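Local coordinates for protein induced by osmotic stress (Scheffersomyces stipitis, PDB 5YWN) that probably reduces haloketones asymmetrically, using an NADP cofactor, as a member of the dihydroflavonol-4-reductase subfamily of the epimerase/dehydratase family, at residues 184-189 against 253-258; 257-262 against 305-310; 268-273 against 292-297. The protein carries 1 engineered substitution. All coordinates share one frame; numbering follows the deposited sequence.

Overall arrangement
The three contacts run from the nucleotide-binding sheet to a peripheral helix and loop. Contact 1 pairs strand 186-192 with the approach to strand 258-261, one of the two edge strands of the seven-stranded parallel sheet. Contact 2 shares E257 and R258 with it, their centres about 12 Å apart, and sets helix 305-311 across that same edge strand. Between strand and helix, the chain forms helix 268-278 and the loop that folds back on it in contact 3, whose centre lies about 26 Å from that of contact 2 and about 37 Å from that of contact 1. Contacts 1 and 2 thus complete one border of the Rossmann-type core, while contact 3 joins the start of helix 268-278 to the 292-297 loop, away from the NADP site.

Contact 1. Residues 184-189 against 253-258; sequences NFALST and EAKGER
T189 and R258 stand side by side on the same face of the sheet, their side chains pointing the same way. The hydroxyl OG1 of T189 lies alongside the aliphatic root of the arginine, 3.4 Å from R258 CG, and R258 then bends at chi3 (89°) before its guanidinium reaches E171 in a salt bridge and W147 in a cation-pi interaction. T189 OG1 is itself hydrogen-bonded to N191. One residue earlier, S188 sets its CB 3.3 Å from A254 O, while its OG is hydrogen-bonded to A248 O. The methyl of A186 touches the K255 chain, CB to CG at 3.8 Å, and the rest of the lysine leads away. The backbones are joined twice: T189 N donates to E257 O at 3.0 Å in a nearly straight bond, and G256 N to L187 O at 2.9 Å, with the donor tilted from the carbonyl plane. G256 sits in a type II turn from A254 to E257, where its positive phi (72°) suits glycine. The T189 N bond, with a probable return from L259 N to T189 O, sets the register, the G256 bond ties turn to strand, and E171 of helix 159-181 probably balances the buried arginine's charge.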
# COMPACT_ATOMS: atom_id res chain seq x y z
N ASN A 184 -19.34 15.48 -2.97
CA ASN A 184 -19.22 15.59 -4.38
C ASN A 184 -18.46 14.43 -5.02
O ASN A 184 -18.65 14.17 -6.12
CB ASN A 184 -18.60 16.92 -4.80
CG ASN A 184 -19.51 18.11 -4.53
OD1 ASN A 184 -20.64 17.98 -4.22
ND2 ASN A 184 -18.98 19.25 -4.65
N PHE A 185 -17.56 13.82 -4.29
CA PHE A 185 -16.73 12.78 -4.84
C PHE A 185 -17.30 11.39 -4.69
O PHE A 185 -18.03 11.14 -3.81
CB PHE A 185 -15.35 12.83 -4.24
CG PHE A 185 -15.32 12.70 -2.75
CD1 PHE A 185 -15.37 11.49 -2.13
CD2 PHE A 185 -15.20 13.80 -1.97
CE1 PHE A 185 -15.32 11.39 -0.77
CE2 PHE A 185 -15.15 13.72 -0.61
CZ PHE A 185 -15.21 12.51 -0.00
N ALA A 186 -16.92 10.51 -5.58
CA ALA A 186 -17.08 9.10 -5.42
C ALA A 186 -15.83 8.44 -4.77
O ALA A 186 -14.72 8.80 -5.03
CB ALA A 186 -17.38 8.46 -6.73
N LEU A 187 -16.07 7.46 -3.95
CA LEU A 187 -15.02 6.82 -3.23
C LEU A 187 -14.78 5.44 -3.75
O LEU A 187 -15.67 4.75 -4.12
CB LEU A 187 -15.32 6.75 -1.74
CG LEU A 187 -14.40 5.96 -0.80
CD1 LEU A 187 -13.02 6.53 -0.75
CD2 LEU A 187 -14.96 5.84 0.60
N SER A 188 -13.54 5.06 -3.72
CA SER A 188 -13.16 3.70 -3.95
C SER A 188 -11.97 3.31 -3.08
O SER A 188 -11.28 4.15 -2.65
CB SER A 188 -12.91 3.48 -5.43
OG SER A 188 -11.84 4.20 -5.89
N THR A 189 -11.79 2.03 -2.82
CA THR A 189 -10.69 1.57 -2.00
C THR A 189 -9.86 0.56 -2.72
O THR A 189 -10.33 -0.13 -3.55
CB THR A 189 -11.10 0.99 -0.60
OG1 THR A 189 -11.65 -0.31 -0.73
CG2 THR A 189 -12.04 1.89 0.14
N GLU A 253 -16.47 2.10 -13.49
CA GLU A 253 -16.79 0.84 -12.85
C GLU A 253 -16.28 0.74 -11.42
O GLU A 253 -16.77 0.01 -10.66
CB GLU A 253 -16.19 -0.31 -13.62
CG GLU A 253 -16.70 -0.57 -15.00
CD GLU A 253 -16.00 0.22 -16.13
OE1 GLU A 253 -15.22 1.10 -15.91
OE2 GLU A 253 -16.29 -0.06 -17.28
N ALA A 254 -15.22 1.48 -11.13
CA ALA A 254 -14.58 1.52 -9.84
C ALA A 254 -15.29 2.32 -8.75
O ALA A 254 -14.99 2.18 -7.62
CB ALA A 254 -13.15 1.95 -9.96
N LYS A 255 -16.24 3.14 -9.13
CA LYS A 255 -16.91 3.96 -8.17
C LYS A 255 -17.66 3.11 -7.17
O LYS A 255 -18.42 2.29 -7.51
CB LYS A 255 -17.85 4.92 -8.86
CG LYS A 255 -17.21 6.04 -9.66
CD LYS A 255 -18.03 6.37 -10.87
CE LYS A 255 -18.91 7.55 -10.68
NZ LYS A 255 -19.96 7.74 -11.73
N GLY A 256 -17.41 3.38 -5.92
CA GLY A 256 -18.05 2.68 -4.84
C GLY A 256 -17.61 1.25 -4.63
O GLY A 256 -18.27 0.53 -3.98
N GLU A 257 -16.48 0.90 -5.19
CA GLU A 257 -15.91 -0.42 -5.06
C GLU A 257 -14.72 -0.53 -4.11
O GLU A 257 -13.98 0.37 -3.95
CB GLU A 257 -15.51 -1.00 -6.43
CG GLU A 257 -16.48 -0.82 -7.56
CD GLU A 257 -17.46 -1.94 -7.70
OE1 GLU A 257 -17.48 -2.80 -6.87
OE2 GLU A 257 -18.24 -1.95 -8.64
N ARG A 258 -14.59 -1.71 -3.51
CA ARG A 258 -13.40 -2.18 -2.87
C ARG A 258 -12.67 -3.15 -3.79
O ARG A 258 -13.25 -4.04 -4.37
CB ARG A 258 -13.68 -2.88 -1.57
CG ARG A 258 -14.50 -2.18 -0.55
CD ARG A 258 -14.87 -3.14 0.53
NE ARG A 258 -13.94 -3.24 1.59
CZ ARG A 258 -13.84 -4.30 2.39
NH1 ARG A 258 -14.57 -5.34 2.18
NH2 ARG A 258 -13.01 -4.29 3.37

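Contact 2. Residues 257-262 against 305-310; sequences ERLLLS and KKTKKI
Strand 258-261 and helix 305-310 cross nearly at right angles (97°), their axes approaching to 7.3 Å, and L259 and T307 have the nearest CA atoms. T307 carries most of the contact. Its hydroxyl accepts a hydrogen bond from the backbone, L260 N to T307 OG1 at 3.0 Å, and is also hydrogen-bonded to the carboxylate of E144, so the threonine links the strand to a neighbouring loop. The other branch, CG2, lies anti to the threonine's own N and comes in beside the strand, 3.3 Å from L260 O and 3.8 Å from L261 CD2; one small side chain thereby covers both the N-H and the carbonyl side of L260. L259 meets it at a slant, with CD2 turned to the hydroxyl, and the same methyl makes a looser apolar contact with I310 CD1 at 4.3 Å. Towards the start of the strand, I310 CD1 rests against the carboxyl carbon of E257, 3.9 Å from CD. The side chains of E257 and K306 cross at about a right angle. K306 runs extended from the helix and bends at chi3 (-80°), leaving NZ in a long, weak ion pair with OE1. A water makes the shorter link: it donates to E257 OE2 and accepts from K306 NZ, both at 2.8 Å. Here a helix lies across the outermost strand of a Rossmann-type parallel sheet, its threonine taking up a backbone N-H on the side where the sheet has no further strand.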
# COMPACT_ATOMS: atom_id res chain seq x y z
N GLU A 257 -16.48 0.90 -5.19
CA GLU A 257 -15.91 -0.42 -5.06
C GLU A 257 -14.72 -0.53 -4.11
O GLU A 257 -13.98 0.37 -3.95
CB GLU A 257 -15.51 -1.00 -6.43
CG GLU A 257 -16.48 -0.82 -7.56
CD GLU A 257 -17.46 -1.94 -7.70
OE1 GLU A 257 -17.48 -2.80 -6.87
OE2 GLU A 257 -18.24 -1.95 -8.64
N ARG A 258 -14.59 -1.71 -3.51
CA ARG A 258 -13.40 -2.18 -2.87
C ARG A 258 -12.67 -3.15 -3.79
O ARG A 258 -13.25 -4.04 -4.37
CB ARG A 258 -13.68 -2.88 -1.57
CG ARG A 258 -14.50 -2.18 -0.55
CD ARG A 258 -14.87 -3.14 0.53
NE ARG A 258 -13.94 -3.24 1.59
CZ ARG A 258 -13.84 -4.30 2.39
NH1 ARG A 258 -14.57 -5.34 2.18
NH2 ARG A 258 -13.01 -4.29 3.37
N LEU A 259 -11.39 -2.93 -3.92
CA LEU A 259 -10.57 -3.73 -4.77
C LEU A 259 -9.56 -4.57 -4.00
O LEU A 259 -8.72 -4.05 -3.37
CB LEU A 259 -9.87 -2.85 -5.75
CG LEU A 259 -10.74 -1.99 -6.59
CD1 LEU A 259 -9.91 -1.07 -7.45
CD2 LEU A 259 -11.65 -2.87 -7.36
N LEU A 260 -9.71 -5.86 -4.09
CA LEU A 260 -8.83 -6.78 -3.41
C LEU A 260 -7.65 -7.07 -4.32
O LEU A 260 -7.82 -7.64 -5.34
CB LEU A 260 -9.57 -8.07 -3.11
CG LEU A 260 -8.92 -9.33 -2.55
CD1 LEU A 260 -8.21 -9.09 -1.24
CD2 LEU A 260 -9.88 -10.49 -2.43
N LEU A 261 -6.48 -6.65 -3.91
CA LEU A 261 -5.28 -6.78 -4.71
C LEU A 261 -4.37 -7.85 -4.17
O LEU A 261 -3.59 -7.62 -3.31
CB LEU A 261 -4.57 -5.44 -4.82
CG LEU A 261 -4.89 -4.45 -5.93
CD1 LEU A 261 -4.18 -4.82 -7.22
CD2 LEU A 261 -6.38 -4.41 -6.17
N SER A 262 -4.56 -9.04 -4.68
CA SER A 262 -3.90 -10.23 -4.24
C SER A 262 -3.54 -11.18 -5.39
O SER A 262 -4.34 -11.42 -6.22
CB SER A 262 -4.83 -10.95 -3.26
OG SER A 262 -4.18 -11.98 -2.67
N LYS A 305 -12.50 -11.92 -8.37
CA LYS A 305 -12.99 -11.91 -9.74
C LYS A 305 -13.49 -10.56 -10.18
O LYS A 305 -13.15 -10.11 -11.22
CB LYS A 305 -14.05 -12.98 -9.96
CG LYS A 305 -13.49 -14.39 -9.90
CD LYS A 305 -14.46 -15.48 -10.32
CE LYS A 305 -15.85 -15.36 -9.70
NZ LYS A 305 -15.93 -15.51 -8.25
N LYS A 306 -14.22 -9.90 -9.32
CA LYS A 306 -14.72 -8.59 -9.60
C LYS A 306 -13.59 -7.57 -9.80
O LYS A 306 -13.59 -6.83 -10.72
CB LYS A 306 -15.62 -8.15 -8.45
CG LYS A 306 -16.28 -6.81 -8.66
CD LYS A 306 -17.08 -6.33 -7.48
CE LYS A 306 -18.45 -6.96 -7.39
NZ LYS A 306 -19.42 -6.13 -6.65
N THR A 307 -12.62 -7.60 -8.92
CA THR A 307 -11.51 -6.70 -8.98
C THR A 307 -10.75 -6.90 -10.30
O THR A 307 -10.50 -5.96 -10.97
CB THR A 307 -10.59 -6.85 -7.75
OG1 THR A 307 -11.26 -6.39 -6.60
CG2 THR A 307 -9.32 -6.13 -7.91
N LYS A 308 -10.47 -8.12 -10.66
CA LYS A 308 -9.74 -8.43 -11.88
C LYS A 308 -10.46 -7.96 -13.13
O LYS A 308 -9.86 -7.41 -14.00
CB LYS A 308 -9.42 -9.91 -12.00
CG LYS A 308 -8.40 -10.45 -11.05
CD LYS A 308 -7.16 -9.64 -11.06
CE LYS A 308 -6.23 -10.05 -12.20
NZ LYS A 308 -5.89 -11.47 -12.03
N LYS A 309 -11.77 -8.15 -13.17
CA LYS A 309 -12.60 -7.65 -14.24
C LYS A 309 -12.59 -6.12 -14.32
O LYS A 309 -12.49 -5.61 -15.35
CB LYS A 309 -14.03 -8.12 -14.06
CG LYS A 309 -15.02 -7.65 -15.09
CD LYS A 309 -14.82 -8.33 -16.40
CE LYS A 309 -16.10 -8.47 -17.19
NZ LYS A 309 -15.81 -9.15 -18.45
N ILE A 310 -12.69 -5.45 -13.21
CA ILE A 310 -12.60 -4.03 -13.20
C ILE A 310 -11.21 -3.53 -13.64
O ILE A 310 -11.12 -2.67 -14.44
CB ILE A 310 -12.99 -3.46 -11.84
CG1 ILE A 310 -14.46 -3.64 -11.58
CG2 ILE A 310 -12.68 -1.98 -11.74
CD1 ILE A 310 -14.82 -3.39 -10.18
O HOH W 1 -19.62 -4.36 -8.82

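Contact 3. Residues 268-273 against 292-297; sequences GQTLLD and HSDDFS
The carboxylate of D273 lies over one face of the H292 imidazole, OD2 standing 3.5 Å above the ring plane and offset toward the rim, with the two planes turned 44° apart. The phenyl ring of F296 is approached at its edge, in plane, by the hydroxyl of T270, CE2 to OG1 at 3.9 Å. D273 OD2 is poorly angled for a bond to ND1 of the ring it lies over; it accepts instead from H292 N at 2.8 Å, on the syn side but out of the carboxylate plane. The other oxygen takes a bond from within the helix, Q269 NE2 to D273 OD1 at 2.9 Å, so both oxygens are held. Q269 OE1 also accepts from K290 N, and NE2 donates to V288 O. D294 comes across T270 at about a right angle; its CG sits between its backbone N and carbonyl carbon (chi1 47°), bringing OD2 to 2.9 Å from T270 OG1. A water 2.7 Å from D273 OD2, and within bonding distance of D294 OD2 and H292 ND1, may ease the nearness of D273 OD2 to D294 OD1 (4.2 Å); K277, hydrogen-bonded to H292 NE2, may add a positive charge. The irregular loop is thus held against the first turn and a half of helix 268-278 by the D273 to H292 N bond and the T270 and D294 pair, with an Asx turn, D295 to S297, just beyond.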
# COMPACT_ATOMS: atom_id res chain seq x y z
N GLY A 268 9.00 -18.85 2.40
CA GLY A 268 10.42 -18.67 2.40
C GLY A 268 11.15 -19.54 1.39
O GLY A 268 12.09 -19.13 0.84
N GLN A 269 10.69 -20.75 1.18
CA GLN A 269 11.25 -21.61 0.17
C GLN A 269 11.04 -21.09 -1.24
O GLN A 269 11.93 -21.11 -2.00
CB GLN A 269 10.76 -23.04 0.29
CG GLN A 269 11.55 -24.02 -0.52
CD GLN A 269 12.96 -24.19 -0.05
OE1 GLN A 269 13.20 -24.61 1.04
NE2 GLN A 269 13.88 -23.84 -0.88
N THR A 270 9.86 -20.56 -1.51
CA THR A 270 9.54 -19.97 -2.78
C THR A 270 10.52 -18.81 -3.06
O THR A 270 11.06 -18.73 -4.12
CB THR A 270 8.12 -19.37 -2.78
OG1 THR A 270 7.23 -20.18 -2.05
CG2 THR A 270 7.62 -19.26 -4.18
N LEU A 271 10.74 -17.99 -2.07
CA LEU A 271 11.63 -16.88 -2.14
C LEU A 271 13.09 -17.27 -2.40
O LEU A 271 13.70 -16.78 -3.29
CB LEU A 271 11.53 -16.09 -0.85
CG LEU A 271 12.52 -14.99 -0.63
CD1 LEU A 271 12.57 -13.98 -1.74
CD2 LEU A 271 12.44 -14.34 0.73
N LEU A 272 13.58 -18.21 -1.64
CA LEU A 272 14.91 -18.74 -1.78
C LEU A 272 15.14 -19.37 -3.17
O LEU A 272 16.12 -19.16 -3.77
CB LEU A 272 15.13 -19.79 -0.74
CG LEU A 272 15.81 -19.42 0.56
CD1 LEU A 272 16.02 -20.61 1.46
CD2 LEU A 272 17.10 -18.70 0.31
N ASP A 273 14.17 -20.10 -3.64
CA ASP A 273 14.27 -20.76 -4.90
C ASP A 273 14.42 -19.75 -6.03
O ASP A 273 15.16 -19.96 -6.91
CB ASP A 273 13.10 -21.72 -5.13
CG ASP A 273 13.15 -22.99 -4.22
OD1 ASP A 273 14.17 -23.33 -3.68
OD2 ASP A 273 12.14 -23.62 -4.08
N HIS A 292 11.60 -26.38 -4.05
CA HIS A 292 10.31 -26.75 -4.60
C HIS A 292 9.49 -27.70 -3.75
O HIS A 292 8.71 -28.40 -4.24
CB HIS A 292 10.44 -27.19 -6.05
CG HIS A 292 11.25 -26.24 -6.86
ND1 HIS A 292 10.88 -24.94 -7.05
CD2 HIS A 292 12.47 -26.36 -7.42
CE1 HIS A 292 11.80 -24.31 -7.73
NE2 HIS A 292 12.77 -25.16 -7.99
N SER A 293 9.72 -27.66 -2.45
CA SER A 293 8.91 -28.35 -1.47
C SER A 293 7.68 -27.56 -1.07
O SER A 293 6.91 -28.05 -0.34
CB SER A 293 9.68 -28.67 -0.19
OG SER A 293 10.02 -27.53 0.49
N ASP A 294 7.59 -26.33 -1.49
CA ASP A 294 6.42 -25.53 -1.23
C ASP A 294 5.26 -26.06 -2.04
O ASP A 294 5.39 -26.30 -3.20
CB ASP A 294 6.69 -24.06 -1.50
CG ASP A 294 7.40 -23.79 -2.83
OD1 ASP A 294 8.17 -24.64 -3.26
OD2 ASP A 294 7.23 -22.73 -3.39
N ASP A 295 4.14 -26.31 -1.40
CA ASP A 295 2.96 -26.77 -2.07
C ASP A 295 1.74 -26.00 -1.59
O ASP A 295 1.35 -26.15 -0.49
CB ASP A 295 2.81 -28.26 -1.81
CG ASP A 295 1.53 -28.85 -2.29
OD1 ASP A 295 0.69 -28.17 -2.83
OD2 ASP A 295 1.34 -30.01 -2.12
N PHE A 296 1.14 -25.22 -2.45
CA PHE A 296 -0.04 -24.44 -2.11
C PHE A 296 -1.38 -24.90 -2.68
O PHE A 296 -2.33 -24.19 -2.66
CB PHE A 296 0.16 -22.94 -2.38
CG PHE A 296 1.40 -22.41 -1.80
CD1 PHE A 296 1.54 -22.27 -0.46
CD2 PHE A 296 2.43 -22.05 -2.60
CE1 PHE A 296 2.69 -21.79 0.08
CE2 PHE A 296 3.57 -21.57 -2.08
CZ PHE A 296 3.70 -21.45 -0.73
N SER A 297 -1.40 -26.11 -3.19
CA SER A 297 -2.56 -26.64 -3.86
C SER A 297 -3.81 -26.85 -3.00
O SER A 297 -4.86 -26.91 -3.49
CB SER A 297 -2.23 -27.86 -4.70
OG SER A 297 -1.81 -28.91 -3.96
O HOH W 2 9.80 -22.68 -5.12